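Local structure of ankyrin repeat family protein (Enterococcus faecalis, 3HRA) at residues 52-55 with 56-60; 120-123 with 124-128; 191-194 with 195-199. The protein is of unknown function but, as an ankyrin-repeat protein, probably serves as a scaffold that binds other proteins. All coordinates share one frame; numbering follows the deposited sequence.

Interaction 1: 52-55 with 56-60; sequences IEIA and KALID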
ATOM      1  N   ILE A  52       7.721  -4.126  12.908  1.00  7.89           N
ATOM      2  CA  ILE A  52       8.432  -2.996  12.336  1.00  7.04           C
ATOM      3  C   ILE A  52       9.963  -3.175  12.393  1.00  9.02           C
ATOM      4  O   ILE A  52      10.671  -2.892  11.425  1.00  6.43           O
ATOM      5  CB  ILE A  52       7.998  -1.691  13.042  1.00  8.89           C
ATOM      6  CG1 ILE A  52       6.510  -1.426  12.774  1.00  8.74           C
ATOM      7  CG2 ILE A  52       8.822  -0.533  12.572  1.00  7.91           C
ATOM      8  CD1 ILE A  52       5.896  -0.275  13.615  1.00  9.10           C
ATOM      9  N   GLU A  53      10.475  -3.627  13.528  1.00  9.18           N
ATOM     10  CA  GLU A  53      11.921  -3.733  13.675  1.00  5.46           C
ATOM     11  C   GLU A  53      12.486  -4.831  12.771  1.00  8.18           C
ATOM     12  O   GLU A  53      13.548  -4.665  12.170  1.00  7.50           O
ATOM     13  CB  GLU A  53      12.306  -3.960  15.144  1.00 11.85           C
ATOM     14  CG  GLU A  53      13.817  -4.037  15.391  1.00 16.23           C
ATOM     15  CD  GLU A  53      14.562  -2.748  15.030  1.00 19.56           C
ATOM     16  OE1 GLU A  53      15.816  -2.768  15.069  1.00 22.56           O
ATOM     17  OE2 GLU A  53      13.905  -1.716  14.721  1.00 24.00           O
ATOM     18  N   ILE A  54      11.764  -5.946  12.666  1.00  7.05           N
ATOM     19  CA  ILE A  54      12.167  -7.020  11.771  1.00  6.68           C
ATOM     20  C   ILE A  54      12.187  -6.496  10.335  1.00  5.40           C
ATOM     21  O   ILE A  54      13.133  -6.746   9.582  1.00  5.02           O
ATOM     22  CB  ILE A  54      11.248  -8.260  11.913  1.00  8.30           C
ATOM     23  CG1 ILE A  54      11.534  -8.965  13.247  1.00  7.45           C
ATOM     24  CG2 ILE A  54      11.432  -9.225  10.720  1.00  3.67           C
ATOM     25  CD1 ILE A  54      10.605 -10.130  13.551  1.00  7.39           C
ATOM     26  N   ALA A  55      11.134  -5.773   9.960  1.00  3.45           N
ATOM     27  CA  ALA A  55      11.040  -5.250   8.604  1.00  3.98           C
ATOM     28  C   ALA A  55      12.198  -4.297   8.311  1.00  3.44           C
ATOM     29  O   ALA A  55      12.811  -4.368   7.243  1.00  3.53           O
ATOM     30  CB  ALA A  55       9.668  -4.564   8.360  1.00  6.39           C
ATOM     31  N   LYS A  56      12.497  -3.399   9.245  1.00  6.89           N
ATOM     32  CA  LYS A  56      13.634  -2.480   9.067  1.00  9.20           C
ATOM     33  C   LYS A  56      14.950  -3.258   8.915  1.00  9.27           C
ATOM     34  O   LYS A  56      15.764  -2.949   8.038  1.00  7.35           O
ATOM     35  CB  LYS A  56      13.719  -1.481  10.226  1.00  6.29           C
ATOM     36  CG  LYS A  56      12.588  -0.452  10.257  1.00  7.78           C
ATOM     37  CD  LYS A  56      12.684   0.419  11.522  1.00  7.46           C
ATOM     38  CE  LYS A  56      11.661   1.551  11.473  1.00 12.77           C
ATOM     39  NZ  LYS A  56      11.663   2.315  12.753  1.00 20.38           N
ATOM     40  N   ALA A  57      15.147  -4.269   9.760  1.00  6.28           N
ATOM     41  CA  ALA A  57      16.368  -5.088   9.695  1.00  8.03           C
ATOM     42  C   ALA A  57      16.553  -5.752   8.327  1.00  9.19           C
ATOM     43  O   ALA A  57      17.672  -5.820   7.799  1.00  8.04           O
ATOM     44  CB  ALA A  57      16.377  -6.148  10.798  1.00  7.17           C
ATOM     45  N   LEU A  58      15.455  -6.244   7.763  1.00  4.89           N
ATOM     46  CA  LEU A  58      15.507  -6.961   6.489  1.00  4.01           C
ATOM     47  C   LEU A  58      15.766  -5.988   5.346  1.00  7.87           C
ATOM     48  O   LEU A  58      16.548  -6.282   4.442  1.00  6.51           O
ATOM     49  CB  LEU A  58      14.210  -7.750   6.263  1.00  4.43           C
ATOM     50  CG  LEU A  58      14.065  -8.983   7.158  1.00  5.09           C
ATOM     51  CD1 LEU A  58      12.637  -9.506   7.185  1.00  5.67           C
ATOM     52  CD2 LEU A  58      15.034 -10.081   6.703  1.00  4.92           C
ATOM     53  N   ILE A  59      15.112  -4.829   5.386  1.00  5.24           N
ATOM     54  CA  ILE A  59      15.328  -3.807   4.370  1.00  7.23           C
ATOM     55  C   ILE A  59      16.781  -3.323   4.379  1.00  8.25           C
ATOM     56  O   ILE A  59      17.389  -3.118   3.326  1.00  9.80           O
ATOM     57  CB  ILE A  59      14.352  -2.621   4.533  1.00  6.53           C
ATOM     58  CG1 ILE A  59      12.936  -3.068   4.161  1.00  5.30           C
ATOM     59  CG2 ILE A  59      14.764  -1.478   3.634  1.00  8.48           C
ATOM     60  CD1 ILE A  59      11.828  -2.131   4.694  1.00  8.55           C
ATOM     61  N   ASP A  60      17.344  -3.143   5.568  1.00  7.62           N
ATOM     62  CA  ASP A  60      18.750  -2.752   5.685  1.00  7.45           C
ATOM     63  C   ASP A  60      19.690  -3.815   5.123  1.00  9.13           C
ATOM     64  O   ASP A  60      20.789  -3.497   4.688  1.00 12.60           O
ATOM     65  CB  ASP A  60      19.121  -2.481   7.151  1.00  9.30           C
ATOM     66  CG  ASP A  60      18.500  -1.199   7.705  1.00 14.04           C
ATOM     67  OD1 ASP A  60      17.873  -0.422   6.941  1.00 13.37           O
ATOM     68  OD2 ASP A  60      18.649  -0.971   8.927  1.00 15.77           O
TER
HETATM   69  O   HOH W   1      11.827  -0.070  15.048  1.00 30.70           O
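Lys56 lays its long side chain back along the helix over the preceding turn, beside Ile52, and shows how an aliphatic shaft and a charged tip can be used separately. CB starts 3.6 Å from the carbonyl oxygen Ile52 O. With CG beside the backbone N (chi1 -69°), CG comes closer still, 3.3 Å from Ile52 O, the same oxygen that accepts the backbone N-H of Lys56. CD moves on to lie 4.0 Å from OE2 of Glu53. At CE the chain meets a methyl group, with Ile52 CG2 at 3.7 Å, the two side chains running alongside each other in the same direction. NZ, at the end of this fully extended chain, is linked to Glu53 by a water that donates to Glu53 OE2 over 2.7 Å and accepts a weak bond from Lys56 NZ. Glu53 bends at chi2 (62°), and its side chain crosses that of Lys56 at about a right angle. The other oxygen, OE1, forms a salt bridge with Lys22 of helix 18-25.

On another face of the helix, Ile54 CG2 lies 3.7 Å from Leu58 CD1, the two side chains side by side. Ile54 also packs on Ala46 of helix 42-49 and Val21 of helix 18-25, while Ala55 and Ile59 meet both helix 42-49 and helix 85-94. The helix lies in a predicted ankyrin repeat (38-70), packed against helices 42-49, 18-25 and 85-94. The chemistry implies a division of labour: apolar side chains pack against the surrounding helices, while the lysine charge meets Glu53 through a water it holds weakly and the direct ionic partner of that glutamate sits on helix 18-25.

Interaction 2: 120-123 with 124-128; sequences DNVK and LLLED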
ATOM      1  N   ASP A 120      -3.021   8.452   6.734  1.00 12.45           N
ATOM      2  CA  ASP A 120      -1.603   8.717   6.932  1.00 11.52           C
ATOM      3  C   ASP A 120      -0.764   8.097   5.811  1.00  8.64           C
ATOM      4  O   ASP A 120       0.188   8.713   5.334  1.00 11.68           O
ATOM      5  CB  ASP A 120      -1.140   8.238   8.310  1.00 10.15           C
ATOM      6  CG  ASP A 120      -1.694   9.100   9.438  1.00 21.61           C
ATOM      7  OD1 ASP A 120      -1.754  10.346   9.260  1.00 28.47           O
ATOM      8  OD2 ASP A 120      -2.073   8.534  10.492  1.00 32.32           O
ATOM      9  N   ASN A 121      -1.146   6.908   5.351  1.00  7.96           N
ATOM     10  CA  ASN A 121      -0.485   6.316   4.185  1.00  7.06           C
ATOM     11  C   ASN A 121      -0.681   7.125   2.903  1.00  7.56           C
ATOM     12  O   ASN A 121       0.258   7.299   2.114  1.00  7.17           O
ATOM     13  CB  ASN A 121      -0.933   4.861   3.960  1.00  4.68           C
ATOM     14  CG  ASN A 121      -0.114   3.875   4.773  1.00  8.30           C
ATOM     15  OD1 ASN A 121       0.535   4.255   5.733  1.00 11.88           O
ATOM     16  ND2 ASN A 121      -0.138   2.608   4.381  1.00  9.66           N
ATOM     17  N   VAL A 122      -1.898   7.621   2.702  1.00  9.37           N
ATOM     18  CA  VAL A 122      -2.175   8.477   1.555  1.00  7.87           C
ATOM     19  C   VAL A 122      -1.251   9.697   1.537  1.00  7.43           C
ATOM     20  O   VAL A 122      -0.667  10.026   0.504  1.00 11.67           O
ATOM     21  CB  VAL A 122      -3.642   8.922   1.539  1.00 10.42           C
ATOM     22  CG1 VAL A 122      -3.876   9.903   0.402  1.00 11.93           C
ATOM     23  CG2 VAL A 122      -4.548   7.689   1.429  1.00 10.31           C
ATOM     24  N   LYS A 123      -1.125  10.353   2.685  1.00 10.92           N
ATOM     25  CA  LYS A 123      -0.297  11.555   2.809  1.00 10.58           C
ATOM     26  C   LYS A 123       1.130  11.235   2.469  1.00 11.03           C
ATOM     27  O   LYS A 123       1.777  11.958   1.710  1.00 17.16           O
ATOM     28  CB  LYS A 123      -0.351  12.104   4.231  1.00 16.20           C
ATOM     29  CG  LYS A 123      -1.677  12.696   4.627  1.00 22.83           C
ATOM     30  CD  LYS A 123      -1.696  13.051   6.118  1.00 23.25           C
ATOM     31  CE  LYS A 123      -3.092  13.523   6.554  1.00 26.97           C
ATOM     32  NZ  LYS A 123      -3.376  13.271   8.007  1.00 34.39           N
ATOM     33  N   LEU A 124       1.617  10.134   3.038  1.00 12.68           N
ATOM     34  CA  LEU A 124       2.973   9.671   2.798  1.00 11.53           C
ATOM     35  C   LEU A 124       3.232   9.450   1.303  1.00 11.64           C
ATOM     36  O   LEU A 124       4.240   9.918   0.755  1.00 16.86           O
ATOM     37  CB  LEU A 124       3.178   8.361   3.554  1.00 16.35           C
ATOM     38  CG  LEU A 124       4.352   8.201   4.504  1.00 18.87           C
ATOM     39  CD1 LEU A 124       4.534   9.429   5.360  1.00 24.78           C
ATOM     40  CD2 LEU A 124       4.104   6.956   5.363  1.00 17.52           C
ATOM     41  N   LEU A 125       2.320   8.740   0.641  1.00  8.20           N
ATOM     42  CA  LEU A 125       2.495   8.433  -0.770  1.00  9.51           C
ATOM     43  C   LEU A 125       2.397   9.696  -1.635  1.00  8.54           C
ATOM     44  O   LEU A 125       3.147   9.845  -2.608  1.00 16.55           O
ATOM     45  CB  LEU A 125       1.495   7.372  -1.225  1.00 10.29           C
ATOM     46  CG  LEU A 125       1.690   5.995  -0.570  1.00  7.07           C
ATOM     47  CD1 LEU A 125       0.416   5.174  -0.711  1.00  9.73           C
ATOM     48  CD2 LEU A 125       2.888   5.246  -1.165  1.00  9.47           C
ATOM     49  N   LEU A 126       1.483  10.597  -1.281  1.00 12.38           N
ATOM     50  CA  LEU A 126       1.378  11.861  -2.006  1.00 12.18           C
ATOM     51  C   LEU A 126       2.657  12.719  -1.847  1.00 16.27           C
ATOM     52  O   LEU A 126       3.167  13.264  -2.832  1.00 17.82           O
ATOM     53  CB  LEU A 126       0.124  12.634  -1.590  1.00 14.14           C
ATOM     54  CG  LEU A 126      -1.217  11.988  -1.976  1.00 10.67           C
ATOM     55  CD1 LEU A 126      -2.389  12.777  -1.419  1.00 12.41           C
ATOM     56  CD2 LEU A 126      -1.343  11.853  -3.483  1.00 14.19           C
ATOM     57  N   GLU A 127       3.183  12.811  -0.625  1.00 19.49           N
ATOM     58  CA  GLU A 127       4.371  13.626  -0.342  1.00 14.46           C
ATOM     59  C   GLU A 127       5.638  13.087  -0.998  1.00 16.93           C
ATOM     60  O   GLU A 127       6.372  13.840  -1.639  1.00 26.38           O
ATOM     61  CB  GLU A 127       4.601  13.780   1.175  1.00 16.45           C
ATOM     62  CG  GLU A 127       3.480  14.500   1.911  1.00 24.95           C
ATOM     63  CD  GLU A 127       3.737  14.636   3.411  1.00 26.94           C
ATOM     64  OE1 GLU A 127       4.794  14.156   3.896  1.00 38.45           O
ATOM     65  OE2 GLU A 127       2.876  15.225   4.101  1.00 35.92           O
ATOM     66  N   ASP A 128       5.912  11.790  -0.834  1.00 21.32           N
ATOM     67  CA  ASP A 128       7.200  11.231  -1.268  1.00 21.54           C
ATOM     68  C   ASP A 128       7.114   9.830  -1.888  1.00 19.22           C
ATOM     69  O   ASP A 128       8.017   9.004  -1.700  1.00 26.32           O
ATOM     70  CB  ASP A 128       8.214  11.216  -0.106  1.00 27.43           C
ATOM     71  CG  ASP A 128       8.783  12.607   0.212  1.00 26.47           C
ATOM     72  OD1 ASP A 128       9.076  13.383  -0.729  1.00 41.99           O
ATOM     73  OD2 ASP A 128       8.935  12.918   1.413  1.00 37.65           O
TER
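Val122 and Leu126, one helical turn apart, meet through methyl groups: CG1 of the valine lies 3.7 Å from CD1 of the leucine, and the side chains run side by side. The valine places CG1 anti to its own N (chi1 175°), on the side of the carbonyl carbon and so facing the next turn. Leu126 CG also rests 3.2 Å from Val122 O, the oxygen that accepts the N-H of Leu126 over 2.9 Å.

Leu125 likewise sets its CG close to the carbonyl oxygen of its hydrogen-bond partner, 3.3 Å from Asn121 O. Farther round, Glu127 lays the stem of its extended chain against the backbone of Lys123, with CG 3.1 Å from Lys123 O. The lysine tip turns back toward the start of the helix, where Lys123 NZ forms a long salt bridge of 3.6 Å with Asp120 OD1.

The next shell holds this helix in the ankyrin stack. Leu110 of helix 110-115 and Leu163 of helix 155-166 both pack on Val122 and Leu126, whereas Leu124 leans on Thr85 and Ala89 of helix 85-94. The buried amide of Asn121 reaches the preceding helical layer: ND2 donates to Gly80 O, with a weak bond to Ala79 O, and OD1 bonds to Thr85 OG1. Using both ends of the amide in this way satisfies a buried polar group between the helices and should fix its flip, which implies a directional link between layers that methyl packing lacks.

Interaction 3: 191-194 with 195-199; sequences TEIS and KILAQ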
ATOM      1  N   THR A 191     -23.769  13.919   0.753  1.00 10.93           N
ATOM      2  CA  THR A 191     -23.845  15.358   0.641  1.00  7.51           C
ATOM      3  C   THR A 191     -22.541  16.099   0.893  1.00 10.57           C
ATOM      4  O   THR A 191     -22.196  16.998   0.139  1.00 11.99           O
ATOM      5  CB  THR A 191     -24.925  15.941   1.590  1.00 12.57           C
ATOM      6  OG1 THR A 191     -26.135  15.192   1.447  1.00 17.79           O
ATOM      7  CG2 THR A 191     -25.185  17.380   1.242  1.00 20.01           C
ATOM      8  N   GLU A 192     -21.830  15.753   1.960  1.00 11.53           N
ATOM      9  CA  GLU A 192     -20.602  16.471   2.290  1.00 13.55           C
ATOM     10  C   GLU A 192     -19.514  16.252   1.242  1.00 10.80           C
ATOM     11  O   GLU A 192     -18.795  17.180   0.896  1.00 12.34           O
ATOM     12  CB  GLU A 192     -20.084  16.092   3.676  1.00 10.04           C
ATOM     13  CG  GLU A 192     -21.022  16.454   4.832  1.00 12.90           C
ATOM     14  CD  GLU A 192     -21.235  17.966   4.978  1.00 23.61           C
ATOM     15  OE1 GLU A 192     -20.317  18.751   4.643  1.00 28.14           O
ATOM     16  OE2 GLU A 192     -22.326  18.370   5.435  1.00 39.10           O
ATOM     17  N   ILE A 193     -19.399  15.025   0.739  1.00  8.21           N
ATOM     18  CA  ILE A 193     -18.485  14.756  -0.362  1.00 10.53           C
ATOM     19  C   ILE A 193     -18.872  15.526  -1.625  1.00 10.97           C
ATOM     20  O   ILE A 193     -18.007  16.110  -2.288  1.00  7.90           O
ATOM     21  CB  ILE A 193     -18.327  13.233  -0.621  1.00  6.01           C
ATOM     22  CG1 ILE A 193     -17.558  12.620   0.549  1.00  9.41           C
ATOM     23  CG2 ILE A 193     -17.600  12.970  -1.932  1.00  5.87           C
ATOM     24  CD1 ILE A 193     -17.399  11.103   0.489  1.00 11.66           C
ATOM     25  N   SER A 194     -20.165  15.540  -1.958  1.00  8.21           N
ATOM     26  CA  SER A 194     -20.617  16.266  -3.152  1.00  7.67           C
ATOM     27  C   SER A 194     -20.232  17.744  -3.097  1.00 10.84           C
ATOM     28  O   SER A 194     -19.795  18.330  -4.085  1.00  9.36           O
ATOM     29  CB  SER A 194     -22.133  16.141  -3.331  1.00  9.99           C
ATOM     30  OG  SER A 194     -22.500  14.804  -3.635  1.00 10.35           O
ATOM     31  N   LYS A 195     -20.411  18.341  -1.928  1.00  8.37           N
ATOM     32  CA  LYS A 195     -20.097  19.742  -1.715  1.00 10.45           C
ATOM     33  C   LYS A 195     -18.593  19.983  -1.900  1.00  8.03           C
ATOM     34  O   LYS A 195     -18.186  20.946  -2.562  1.00 12.21           O
ATOM     35  CB  LYS A 195     -20.543  20.156  -0.312  1.00 11.62           C
ATOM     36  CG  LYS A 195     -20.313  21.611   0.003  1.00 17.16           C
ATOM     37  CD  LYS A 195     -20.937  21.995   1.339  1.00 18.34           C
ATOM     38  CE  LYS A 195     -20.258  21.275   2.485  1.00 23.66           C
ATOM     39  NZ  LYS A 195     -20.736  21.779   3.804  1.00 34.56           N
ATOM     40  N   ILE A 196     -17.777  19.114  -1.318  1.00  8.98           N
ATOM     41  CA  ILE A 196     -16.324  19.196  -1.465  1.00  6.75           C
ATOM     42  C   ILE A 196     -15.961  19.122  -2.947  1.00  9.94           C
ATOM     43  O   ILE A 196     -15.215  19.958  -3.461  1.00 10.51           O
ATOM     44  CB  ILE A 196     -15.623  18.061  -0.690  1.00  9.30           C
ATOM     45  CG1 ILE A 196     -15.861  18.193   0.817  1.00 10.86           C
ATOM     46  CG2 ILE A 196     -14.131  18.035  -0.992  1.00 12.72           C
ATOM     47  CD1 ILE A 196     -15.394  16.974   1.598  1.00 13.37           C
ATOM     48  N   LEU A 197     -16.512  18.141  -3.654  1.00  9.42           N
ATOM     49  CA  LEU A 197     -16.186  17.969  -5.071  1.00 10.36           C
ATOM     50  C   LEU A 197     -16.624  19.165  -5.920  1.00 11.86           C
ATOM     51  O   LEU A 197     -15.933  19.537  -6.863  1.00 16.26           O
ATOM     52  CB  LEU A 197     -16.786  16.676  -5.627  1.00  6.42           C
ATOM     53  CG  LEU A 197     -16.169  15.391  -5.064  1.00  3.86           C
ATOM     54  CD1 LEU A 197     -16.908  14.146  -5.529  1.00  8.71           C
ATOM     55  CD2 LEU A 197     -14.692  15.283  -5.421  1.00  7.11           C
ATOM     56  N   ALA A 198     -17.771  19.761  -5.582  1.00 11.96           N
ATOM     57  CA  ALA A 198     -18.306  20.904  -6.327  1.00  9.22           C
ATOM     58  C   ALA A 198     -17.394  22.133  -6.240  1.00 12.21           C
ATOM     59  O   ALA A 198     -17.471  23.032  -7.073  1.00 13.08           O
ATOM     60  CB  ALA A 198     -19.705  21.262  -5.831  1.00 12.35           C
ATOM     61  N   GLN A 199     -16.544  22.169  -5.225  1.00 10.58           N
ATOM     62  CA  GLN A 199     -15.655  23.303  -5.016  1.00 12.23           C
ATOM     63  C   GLN A 199     -14.376  23.282  -5.849  1.00 10.03           C
ATOM     64  O   GLN A 199     -13.627  24.257  -5.858  1.00 16.16           O
ATOM     65  CB  GLN A 199     -15.333  23.429  -3.528  1.00 12.35           C
ATOM     66  CG  GLN A 199     -16.559  23.902  -2.730  1.00 17.18           C
ATOM     67  CD  GLN A 199     -16.390  23.722  -1.251  1.00 20.22           C
ATOM     68  OE1 GLN A 199     -15.332  23.288  -0.786  1.00 24.51           O
ATOM     69  NE2 GLN A 199     -17.427  24.057  -0.491  1.00 23.66           N
TER
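Lys195 opens the second half of this helix and reaches back one turn to Glu192, NZ lying 3.2 Å from Glu192 OE1 in a salt bridge whose hydrogen bond is weak. Both chains fold to make it: the lysine bends at chi3 (65°) and the glutamate at chi2 (-64°), so that they run side by side. CE of Lys195 is almost as near, 3.3 Å from the same OE1, so the carboxylate oxygen meets the end of the lysine chain as well as its ammonium group.

Ile196 follows on a different face. Its CG1 presses to 3.1 Å from Glu192 O, the oxygen that also takes the N-H of Ile196, and its side chain packs on Val161 of helix 155-166.

Leu197 is buried. Its CD1 lies 3.8 Å from Ile193 CG2, the two side chains pointing the same way, and both reach helix 155-166 and helix 181-188. Its backbone N bonds to Ile193 O over 2.9 Å, while its own carbonyl oxygen accepts a bond from Gln171 NE2.

Ala198 adds the bond from its N to Ser194 O, and near the end of the helix its CB sits 3.4 Å from that oxygen. At this C-terminal end of the ankyrin array the helix is thus two-sided. The chemistry implies that the side chains of Ile193 and Leu197 pack it against helices 155-166 and 181-188, while the Glu192–Lys195 pair, both residues exposed and the hydrogen bond weak, is probably a pliable surface link.

Overall arrangement
From the N terminus the three contacts come in series; none nests within or crosses another, and each closes about one turn inside a single helix rather than a long loop. Interaction 1 lies on helix 52-60, interaction 2 on helix 119-128 and interaction 3 on helix 191-198, near the C terminus. Their centres are spaced along the elongated array, about 20 Å from the first to the second and about 22 Å from the second to the third. They do not touch. Helix 85-94 bridges interactions 1 and 2, packing against both, and helix 155-166 does likewise between interactions 2 and 3, so the three helices are tied into one array through the helices between them.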